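Local coordinates for protein 3' terminal uridylyl transferase (PDB 5HZD) that adds uridines from UTP to the 3' ends of guide RNAs, ribosomal RNAs and some mRNAs in the RNA editing pathway of trypanosome mitochondria, at residues R105-G110 against E363-Y368; T63-K68 against L496-E501; F410-N415 against R486-L491. One frame throughout, in Å; residues are numbered along the deposited sequence.

Contact 1: R105-G110 against E363-Y368; sequences RVFIFG and ESLVNY
On strand 105-109, at one edge of the five-stranded catalytic palm sheet of this nucleotidyltransferase, Phe107 meets Leu365 and Tyr368 from the loop between helices 336-349 and 385-409. A type I turn from Leu365 to Tyr368, closed by the backbone bond from Tyr368 N to Leu365 O, presents both side chains to the strand. Leu365 lays CD1 over one face of the Phe107 ring, 3.9 Å from its CZ. Tyr368 comes to the edge of that ring instead: its CD2 is 3.5 Å from Phe107 CE2. The two aromatic rings slide past each other obliquely, with planes 57° apart and centroids separated by 5.2 Å. What brings the Tyr368 ring to that edge is its first torsion, with CG anti to the backbone N (chi1 -160°). Val131 of helix 131-135 touches both Phe107 and Leu365, while Ile294 of helix 292-304, a UTP-binding residue, touches Phe107 and Tyr368, so the apolar cluster borders the nucleotide site. Ser364 OG accepts from Val366 N in an ST turn and is also bonded to Glu135. No direct hydrogen bond joins the segments; one water bridges them, 2.7 Å from Ile108 O and 2.6 Å from Tyr368 OH.

Contact 2: T63-K68 against L496-E501; sequences TSWGKK and LSLLKE
Trp65, on helix 59-76, spans the join to the chain leaving helix 481-497, using both its indole N-H and a ring face. Trp65 NE1 donates a hydrogen bond of 2.9 Å to Lys500 O. The acceptor lies near the ring plane, the N-H...O angle is 155°, and the approach is nearly along the C=O axis. Trp65 CD1 also sits 3.1 Å from Leu498 O. The apolar part is a CH-pi contact: Leu498 CD2 rests over the five-membered ring, 3.8 Å from its centroid and 20° off the normal, with 3.6 Å to Trp65 CD2. Together with the hydrogen bond, this limits how the indole can turn. A water lies over the opposite face, toward the rim; its link from Ser64 OG, in one of two conformers, to Glu501 OE2 is weak and tentative. Glu501 OE1 bonds to Thr61, and Phe509, near the C-terminus, meets the Trp65 ring edge-to-face. Away from the annotated sites, the contact ties an early helix to the C-terminal end of the chain's last helix. Leu498 also packs on Val400 and Phe403 of helix 385-409, so helix 59-76 and the end of helix 481-497 meet beside that long helix.

Contact 3: F410-N415 against R486-L491; sequences FDWGHN and RVRTEL
Trp412 and Arg488 pass each other in opposite directions, the arginine running over one face of the indole. Their flat groups are only 28° from parallel, and Trp412 CD1 lies over a face of the guanidinium, 3.6 Å from Arg488 NH1. Further back along the side chain, Arg488 CD forms a CH-pi contact over the face of the five-membered ring, 4.2 Å from its centroid, so methylene and guanidinium both lie against the indole. The arginine folds to achieve this: bends at chi2 (-59°) and chi3 (-64°) bring its end closer to Trp412 than the direction of its first bond would suggest. Arg488 NH2 makes a weak hydrogen bond to Ser407 O.

Leu491, one turn further along the helix, crosses the indole obliquely at the six-membered ring, with CD1 4.1 Å from Trp412 CZ2. Phe410, two residues before the tryptophan, places CD2 over the centre of the face opposite Arg488, so the indole is held between the Phe410 ring and the arginine. The buried indole N-H is satisfied by Tyr406 O, and the Tyr406 ring meets that of Trp412 as well.

Local bonds brace the loop carrying Trp412, which falls in the Cid1-type poly(A) polymerase family region, away from the annotated sites. Asp411 OD1 accepts from His414 N at 3.1 Å in an Asx motif, and Asn415 N bonds to Asp411 O at 2.9 Å. The loop thus fastens the end of helix 385-409 against helix 481-497; Leu491 touches Phe403 on the former and Trp320 on helix 310-324, and Arg488 touches His37 on helix 37-47.

Overall arrangement
Contact 1 belongs to the catalytic palm and borders the UTP site, whereas contacts 2 and 3 lie in the helical part of the molecule, away from the annotated sites. Centres of contacts 1 and 2 are about 39 Å apart, on opposite sides of the chain's centre; those of contacts 1 and 3 are about 35 Å apart. Contacts 2 and 3 share helix 481-497, with centres about 22 Å apart and nearest atoms about 5 Å apart. Along the sequence, contact 2 ties residues 63-68 to 496-501 and encloses both others; contact 1 closes before contact 3 opens. The early helix 59-76 is thereby joined to the chain's last helix, with the palm sequence lying between them along the chain.

Contact 1: R105-G110 against E363-Y368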
loop_
_atom_site.group_PDB
_atom_site.type_symbol
_atom_site.label_atom_id
_atom_site.label_comp_id
_atom_site.label_asym_id
_atom_site.label_seq_id
_atom_site.Cartn_x
_atom_site.Cartn_y
_atom_site.Cartn_z
ATOM N N ARG A 105 -4.802 -16.302 -10.464
ATOM C CA ARG A 105 -5.734 -15.188 -10.468
ATOM C C ARG A 105 -5.044 -13.989 -9.847
ATOM O O ARG A 105 -4.060 -14.138 -9.120
ATOM C CB ARG A 105 -7.030 -15.535 -9.719
ATOM C CG ARG A 105 -7.820 -16.691 -10.381
ATOM C CD ARG A 105 -8.301 -16.296 -11.766
ATOM N NE ARG A 105 -9.112 -17.381 -12.361
ATOM C CZ ARG A 105 -8.614 -18.397 -13.067
ATOM N NH1 ARG A 105 -7.315 -18.492 -13.289
ATOM N NH2 ARG A 105 -9.426 -19.338 -13.537
ATOM N N VAL A 106 -5.538 -12.804 -10.169
ATOM C CA VAL A 106 -4.883 -11.563 -9.753
ATOM C C VAL A 106 -5.732 -10.888 -8.678
ATOM O O VAL A 106 -6.931 -10.699 -8.854
ATOM C CB VAL A 106 -4.686 -10.603 -10.963
ATOM C CG1 VAL A 106 -4.030 -9.264 -10.506
ATOM C CG2 VAL A 106 -3.773 -11.258 -12.022
ATOM N N PHE A 107 -5.093 -10.530 -7.559
ATOM C CA PHE A 107 -5.773 -9.878 -6.435
ATOM C C PHE A 107 -5.151 -8.506 -6.256
ATOM O O PHE A 107 -3.925 -8.410 -6.179
ATOM C CB PHE A 107 -5.469 -10.654 -5.146
ATOM C CG PHE A 107 -5.985 -12.082 -5.131
ATOM C CD1 PHE A 107 -5.351 -13.067 -5.901
ATOM C CD2 PHE A 107 -7.034 -12.461 -4.304
ATOM C CE1 PHE A 107 -5.793 -14.372 -5.892
ATOM C CE2 PHE A 107 -7.467 -13.785 -4.274
ATOM C CZ PHE A 107 -6.868 -14.735 -5.082
ATOM N N ILE A 108 -5.946 -7.438 -6.184
ATOM C CA ILE A 108 -5.377 -6.129 -5.807
ATOM C C ILE A 108 -5.188 -6.061 -4.288
ATOM O O ILE A 108 -6.060 -6.501 -3.531
ATOM C CB ILE A 108 -6.266 -4.984 -6.260
ATOM C CG1 ILE A 108 -6.237 -4.894 -7.790
ATOM C CG2 ILE A 108 -5.808 -3.641 -5.608
ATOM C CD1 ILE A 108 -7.220 -3.870 -8.387
ATOM N N PHE A 109 -4.066 -5.504 -3.843
ATOM C CA PHE A 109 -3.952 -5.169 -2.408
ATOM C C PHE A 109 -3.314 -3.817 -2.251
ATOM O O PHE A 109 -3.094 -3.122 -3.240
ATOM C CB PHE A 109 -3.277 -6.286 -1.593
ATOM C CG PHE A 109 -1.814 -6.516 -1.908
ATOM C CD1 PHE A 109 -1.429 -7.296 -2.991
ATOM C CD2 PHE A 109 -0.835 -5.973 -1.104
ATOM C CE1 PHE A 109 -0.060 -7.541 -3.244
ATOM C CE2 PHE A 109 0.518 -6.170 -1.359
ATOM C CZ PHE A 109 0.908 -6.967 -2.452
ATOM N N GLY A 110 -3.071 -3.417 -0.999
ATOM C CA GLY A 110 -2.603 -2.067 -0.749
ATOM C C GLY A 110 -3.690 -1.072 -0.423
ATOM O O GLY A 110 -4.756 -1.446 0.061
ATOM N N GLU A 363 -6.528 -16.628 6.458
ATOM C CA GLU A 363 -5.328 -16.743 5.659
ATOM C C GLU A 363 -5.708 -17.342 4.290
ATOM O O GLU A 363 -5.169 -16.943 3.240
ATOM C CB GLU A 363 -4.309 -17.673 6.354
ATOM C CG GLU A 363 -3.047 -17.873 5.497
ATOM C CD GLU A 363 -2.002 -18.766 6.140
ATOM O OE1 GLU A 363 -2.112 -19.045 7.350
ATOM O OE2 GLU A 363 -1.065 -19.186 5.425
ATOM N N SER A 364 -6.659 -18.269 4.314
ATOM C CA SER A 364 -7.078 -18.952 3.094
ATOM C C SER A 364 -7.843 -18.001 2.183
ATOM O O SER A 364 -8.647 -17.181 2.652
ATOM C CB SER A 364 -7.966 -20.135 3.412
ATOM O OG SER A 364 -8.403 -20.763 2.211
ATOM N N LEU A 365 -7.617 -18.136 0.879
ATOM C CA LEU A 365 -8.275 -17.287 -0.113
ATOM C C LEU A 365 -9.400 -18.041 -0.798
ATOM O O LEU A 365 -9.963 -17.579 -1.793
ATOM C CB LEU A 365 -7.258 -16.812 -1.143
ATOM C CG LEU A 365 -6.155 -15.898 -0.611
ATOM C CD1 LEU A 365 -5.096 -15.698 -1.697
ATOM C CD2 LEU A 365 -6.787 -14.574 -0.202
ATOM N N VAL A 366 -9.738 -19.217 -0.286
ATOM C CA VAL A 366 -10.814 -20.017 -0.876
ATOM C C VAL A 366 -12.150 -19.264 -0.987
ATOM O O VAL A 366 -12.841 -19.331 -2.018
ATOM C CB VAL A 366 -11.002 -21.340 -0.113
ATOM C CG1 VAL A 366 -12.294 -22.021 -0.544
ATOM C CG2 VAL A 366 -9.801 -22.249 -0.352
ATOM N N ASN A 367 -12.510 -18.501 0.030
ATOM C CA ASN A 367 -13.815 -17.817 -0.049
ATOM C C ASN A 367 -13.730 -16.371 -0.521
ATOM O O ASN A 367 -14.662 -15.580 -0.329
ATOM C CB ASN A 367 -14.535 -17.884 1.290
ATOM C CG ASN A 367 -14.830 -19.321 1.711
ATOM O OD1 ASN A 367 -15.197 -20.160 0.888
ATOM N ND2 ASN A 367 -14.636 -19.612 2.989
ATOM N N TYR A 368 -12.601 -16.010 -1.122
ATOM C CA TYR A 368 -12.336 -14.610 -1.442
ATOM C C TYR A 368 -13.173 -14.154 -2.632
ATOM O O TYR A 368 -13.328 -14.879 -3.610
ATOM C CB TYR A 368 -10.852 -14.452 -1.786
ATOM C CG TYR A 368 -10.342 -13.035 -1.668
ATOM C CD1 TYR A 368 -9.937 -12.510 -0.441
ATOM C CD2 TYR A 368 -10.240 -12.221 -2.796
ATOM C CE1 TYR A 368 -9.457 -11.224 -0.318
ATOM C CE2 TYR A 368 -9.745 -10.921 -2.689
ATOM C CZ TYR A 368 -9.353 -10.422 -1.459
ATOM O OH TYR A 368 -8.859 -9.119 -1.388
HETATM O O HOH W 1 -8.154 -8.169 -3.746
#

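Contact 2: T63-K68 against L496-E501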
loop_
_atom_site.group_PDB
_atom_site.type_symbol
_atom_site.label_atom_id
_atom_site.label_comp_id
_atom_site.label_asym_id
_atom_site.label_seq_id
_atom_site.Cartn_x
_atom_site.Cartn_y
_atom_site.Cartn_z
ATOM N N THR A 63 -10.796 22.025 15.557
ATOM C CA THR A 63 -11.824 21.775 14.552
ATOM C C THR A 63 -11.390 22.171 13.141
ATOM O O THR A 63 -11.679 21.483 12.166
ATOM C CB THR A 63 -13.125 22.437 14.977
ATOM O OG1 THR A 63 -13.546 21.774 16.184
ATOM C CG2 THR A 63 -14.203 22.305 13.910
ATOM N N SER A 64 -10.685 23.290 13.038
ATOM C CA SER A 64 -10.131 23.715 11.762
ATOM C C SER A 64 -9.181 22.657 11.231
ATOM O O SER A 64 -9.177 22.367 10.036
ATOM C CB SER A 64 -9.422 25.071 11.900
ATOM O OG SER A 64 -8.896 25.507 10.657
ATOM N N TRP A 65 -8.382 22.056 12.122
ATOM C CA TRP A 65 -7.492 20.979 11.676
ATOM C C TRP A 65 -8.319 19.786 11.177
ATOM O O TRP A 65 -7.976 19.180 10.166
ATOM C CB TRP A 65 -6.462 20.574 12.751
ATOM C CG TRP A 65 -5.235 21.509 12.803
ATOM C CD1 TRP A 65 -4.899 22.382 13.797
ATOM C CD2 TRP A 65 -4.183 21.592 11.829
ATOM N NE1 TRP A 65 -3.718 23.024 13.494
ATOM C CE2 TRP A 65 -3.254 22.548 12.296
ATOM C CE3 TRP A 65 -3.926 20.938 10.616
ATOM C CZ2 TRP A 65 -2.100 22.882 11.581
ATOM C CZ3 TRP A 65 -2.782 21.273 9.911
ATOM C CH2 TRP A 65 -1.885 22.233 10.394
ATOM N N GLY A 66 -9.451 19.475 11.811
ATOM C CA GLY A 66 -10.325 18.433 11.280
ATOM C C GLY A 66 -10.867 18.700 9.883
ATOM O O GLY A 66 -10.991 17.794 9.071
ATOM N N LYS A 67 -11.204 19.946 9.602
ATOM C CA LYS A 67 -11.621 20.303 8.251
ATOM C C LYS A 67 -10.483 20.069 7.264
ATOM O O LYS A 67 -10.696 19.563 6.153
ATOM C CB LYS A 67 -12.087 21.757 8.228
ATOM C CG LYS A 67 -12.511 22.280 6.863
ATOM C CD LYS A 67 -13.256 23.626 6.976
ATOM C CE LYS A 67 -13.518 24.180 5.557
ATOM N NZ LYS A 67 -14.186 25.532 5.573
ATOM N N LYS A 68 -9.272 20.454 7.651
ATOM C CA LYS A 68 -8.098 20.206 6.799
ATOM C C LYS A 68 -7.823 18.739 6.572
ATOM O O LYS A 68 -7.460 18.331 5.460
ATOM C CB LYS A 68 -6.855 20.881 7.398
ATOM C CG LYS A 68 -6.900 22.385 7.373
ATOM C CD LYS A 68 -5.647 22.936 8.061
ATOM C CE LYS A 68 -5.883 24.331 8.595
ATOM N NZ LYS A 68 -6.527 25.189 7.575
ATOM N N LEU A 496 2.198 19.709 19.249
ATOM C CA LEU A 496 2.248 21.157 19.395
ATOM C C LEU A 496 1.682 21.855 18.171
ATOM O O LEU A 496 1.074 22.930 18.297
ATOM C CB LEU A 496 3.676 21.633 19.693
ATOM C CG LEU A 496 4.232 21.081 21.002
ATOM C CD1 LEU A 496 5.742 21.369 21.159
ATOM C CD2 LEU A 496 3.459 21.620 22.181
ATOM N N SER A 497 1.881 21.276 16.994
ATOM C CA SER A 497 1.468 21.936 15.748
ATOM C C SER A 497 -0.053 21.972 15.597
ATOM O O SER A 497 -0.598 22.875 14.955
ATOM C CB SER A 497 2.045 21.203 14.544
ATOM O OG SER A 497 3.459 21.352 14.507
ATOM N N LEU A 498 -0.737 20.991 16.166
ATOM C CA LEU A 498 -2.193 20.898 15.975
ATOM C C LEU A 498 -2.930 21.857 16.920
ATOM O O LEU A 498 -4.153 22.045 16.821
ATOM C CB LEU A 498 -2.686 19.451 16.162
ATOM C CG LEU A 498 -2.252 18.482 15.066
ATOM C CD1 LEU A 498 -2.475 17.020 15.506
ATOM C CD2 LEU A 498 -2.970 18.747 13.767
ATOM N N LEU A 499 -2.196 22.448 17.858
ATOM C CA LEU A 499 -2.807 23.437 18.755
ATOM C C LEU A 499 -2.682 24.836 18.209
ATOM O O LEU A 499 -3.130 25.797 18.843
ATOM C CB LEU A 499 -2.153 23.429 20.143
ATOM C CG LEU A 499 -2.175 22.095 20.861
ATOM C CD1 LEU A 499 -1.381 22.200 22.163
ATOM C CD2 LEU A 499 -3.609 21.690 21.141
ATOM N N LYS A 500 -2.031 24.978 17.065
ATOM C CA LYS A 500 -1.728 26.298 16.544
ATOM C C LYS A 500 -2.174 26.462 15.102
ATOM O O LYS A 500 -2.510 25.493 14.425
ATOM C CB LYS A 500 -0.223 26.546 16.630
ATOM C CG LYS A 500 0.321 26.471 18.026
ATOM C CD LYS A 500 1.835 26.722 18.069
ATOM C CE LYS A 500 2.595 25.892 17.048
ATOM N NZ LYS A 500 2.784 26.662 15.781
ATOM N N GLU A 501 -2.195 27.703 14.629
ATOM C CA GLU A 501 -2.307 27.949 13.193
ATOM C C GLU A 501 -1.072 27.445 12.431
ATOM O O GLU A 501 -1.189 26.699 11.452
ATOM C CB GLU A 501 -2.536 29.436 12.919
ATOM C CG GLU A 501 -3.950 29.735 12.432
ATOM C CD GLU A 501 -5.000 28.904 13.165
ATOM O OE1 GLU A 501 -4.995 28.904 14.418
ATOM O OE2 GLU A 501 -5.824 28.242 12.488
HETATM O O HOH W 2 -6.112 24.882 11.743
#

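Contact 3: F410-N415 against R486-L491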
loop_
_atom_site.group_PDB
_atom_site.type_symbol
_atom_site.label_atom_id
_atom_site.label_comp_id
_atom_site.label_asym_id
_atom_site.label_seq_id
_atom_site.Cartn_x
_atom_site.Cartn_y
_atom_site.Cartn_z
ATOM N N PHE A 410 1.034 6.446 26.283
ATOM C CA PHE A 410 1.556 5.117 25.946
ATOM C C PHE A 410 2.915 4.862 26.600
ATOM O O PHE A 410 3.809 5.716 26.554
ATOM C CB PHE A 410 1.650 4.935 24.415
ATOM C CG PHE A 410 2.120 3.569 24.040
ATOM C CD1 PHE A 410 1.289 2.476 24.230
ATOM C CD2 PHE A 410 3.406 3.372 23.564
ATOM C CE1 PHE A 410 1.729 1.178 23.946
ATOM C CE2 PHE A 410 3.866 2.076 23.280
ATOM C CZ PHE A 410 3.036 0.981 23.481
ATOM N N ASP A 411 3.076 3.669 27.178
ATOM C CA ASP A 411 4.316 3.339 27.883
ATOM C C ASP A 411 5.291 2.695 26.904
ATOM O O ASP A 411 5.355 1.465 26.789
ATOM C CB ASP A 411 4.040 2.414 29.054
ATOM C CG ASP A 411 5.248 2.242 29.959
ATOM O OD1 ASP A 411 6.395 2.523 29.520
ATOM O OD2 ASP A 411 5.036 1.848 31.125
ATOM N N TRP A 412 6.063 3.530 26.230
ATOM C CA TRP A 412 7.024 3.024 25.236
ATOM C C TRP A 412 8.100 2.166 25.874
ATOM O O TRP A 412 8.711 1.320 25.205
ATOM C CB TRP A 412 7.702 4.160 24.499
ATOM C CG TRP A 412 6.853 4.928 23.499
ATOM C CD1 TRP A 412 6.313 6.172 23.690
ATOM C CD2 TRP A 412 6.526 4.550 22.151
ATOM N NE1 TRP A 412 5.666 6.594 22.548
ATOM C CE2 TRP A 412 5.775 5.621 21.588
ATOM C CE3 TRP A 412 6.798 3.425 21.360
ATOM C CZ2 TRP A 412 5.307 5.605 20.271
ATOM C CZ3 TRP A 412 6.314 3.394 20.055
ATOM C CH2 TRP A 412 5.569 4.483 19.515
ATOM N N GLY A 413 8.345 2.375 27.166
ATOM C CA GLY A 413 9.436 1.684 27.834
ATOM C C GLY A 413 9.100 0.243 28.136
ATOM O O GLY A 413 9.989 -0.623 28.108
ATOM N N HIS A 414 7.820 -0.030 28.407
ATOM C CA HIS A 414 7.428 -1.352 28.882
ATOM C C HIS A 414 6.388 -2.088 28.051
ATOM O O HIS A 414 6.235 -3.311 28.208
ATOM C CB HIS A 414 6.962 -1.278 30.333
ATOM C CG HIS A 414 8.045 -0.831 31.253
ATOM N ND1 HIS A 414 9.143 -1.617 31.532
ATOM C CD2 HIS A 414 8.239 0.340 31.900
ATOM C CE1 HIS A 414 9.953 -0.960 32.345
ATOM N NE2 HIS A 414 9.426 0.229 32.585
ATOM N N ASN A 415 5.677 -1.371 27.179
ATOM C CA ASN A 415 4.576 -1.972 26.441
ATOM C C ASN A 415 4.806 -2.000 24.937
ATOM O O ASN A 415 5.739 -1.396 24.430
ATOM C CB ASN A 415 3.275 -1.227 26.745
ATOM C CG ASN A 415 2.804 -1.435 28.186
ATOM O OD1 ASN A 415 3.196 -2.408 28.873
ATOM N ND2 ASN A 415 1.933 -0.538 28.647
ATOM N N ARG A 486 14.584 10.673 18.018
ATOM C CA ARG A 486 14.154 11.384 16.806
ATOM C C ARG A 486 12.662 11.178 16.555
ATOM O O ARG A 486 11.948 12.119 16.196
ATOM C CB ARG A 486 15.002 10.988 15.578
ATOM C CG ARG A 486 16.453 11.463 15.708
ATOM C CD ARG A 486 17.359 10.920 14.590
ATOM N NE ARG A 486 16.905 11.379 13.278
ATOM C CZ ARG A 486 17.272 12.541 12.745
ATOM N NH1 ARG A 486 18.090 13.342 13.415
ATOM N NH2 ARG A 486 16.820 12.905 11.548
ATOM N N VAL A 487 12.172 9.961 16.755
ATOM C CA VAL A 487 10.752 9.680 16.611
ATOM C C VAL A 487 9.941 10.430 17.667
ATOM O O VAL A 487 8.957 11.096 17.349
ATOM C CB VAL A 487 10.462 8.170 16.707
ATOM C CG1 VAL A 487 8.948 7.927 16.664
ATOM C CG2 VAL A 487 11.135 7.449 15.528
ATOM N N ARG A 488 10.349 10.320 18.929
ATOM C CA ARG A 488 9.654 11.040 19.991
ATOM C C ARG A 488 9.617 12.536 19.710
ATOM O O ARG A 488 8.618 13.191 20.009
ATOM C CB ARG A 488 10.295 10.792 21.358
ATOM C CG ARG A 488 10.184 9.331 21.862
ATOM C CD ARG A 488 8.738 8.820 22.006
ATOM N NE ARG A 488 7.988 9.560 23.025
ATOM C CZ ARG A 488 8.042 9.333 24.341
ATOM N NH1 ARG A 488 8.834 8.384 24.861
ATOM N NH2 ARG A 488 7.290 10.055 25.158
ATOM N N THR A 489 10.709 13.091 19.185
ATOM C CA THR A 489 10.749 14.519 18.824
ATOM C C THR A 489 9.602 14.877 17.899
ATOM O O THR A 489 8.886 15.874 18.134
ATOM C CB THR A 489 12.052 14.918 18.092
ATOM O OG1 THR A 489 13.171 14.717 18.962
ATOM C CG2 THR A 489 12.044 16.387 17.701
ATOM N N GLU A 490 9.429 14.065 16.856
ATOM C CA GLU A 490 8.375 14.335 15.877
ATOM C C GLU A 490 6.969 14.172 16.457
ATOM O O GLU A 490 6.043 14.900 16.048
ATOM C CB GLU A 490 8.558 13.501 14.601
ATOM C CG GLU A 490 9.901 13.761 13.871
ATOM C CD GLU A 490 10.177 15.237 13.564
ATOM O OE1 GLU A 490 9.231 16.010 13.255
ATOM O OE2 GLU A 490 11.373 15.657 13.649
ATOM N N LEU A 491 6.790 13.262 17.411
ATOM C CA LEU A 491 5.461 13.135 18.029
ATOM C C LEU A 491 5.162 14.392 18.856
ATOM O O LEU A 491 4.028 14.901 18.821
ATOM C CB LEU A 491 5.417 11.870 18.881
ATOM C CG LEU A 491 5.393 10.594 18.049
ATOM C CD1 LEU A 491 5.802 9.411 18.919
ATOM C CD2 LEU A 491 4.004 10.343 17.444
#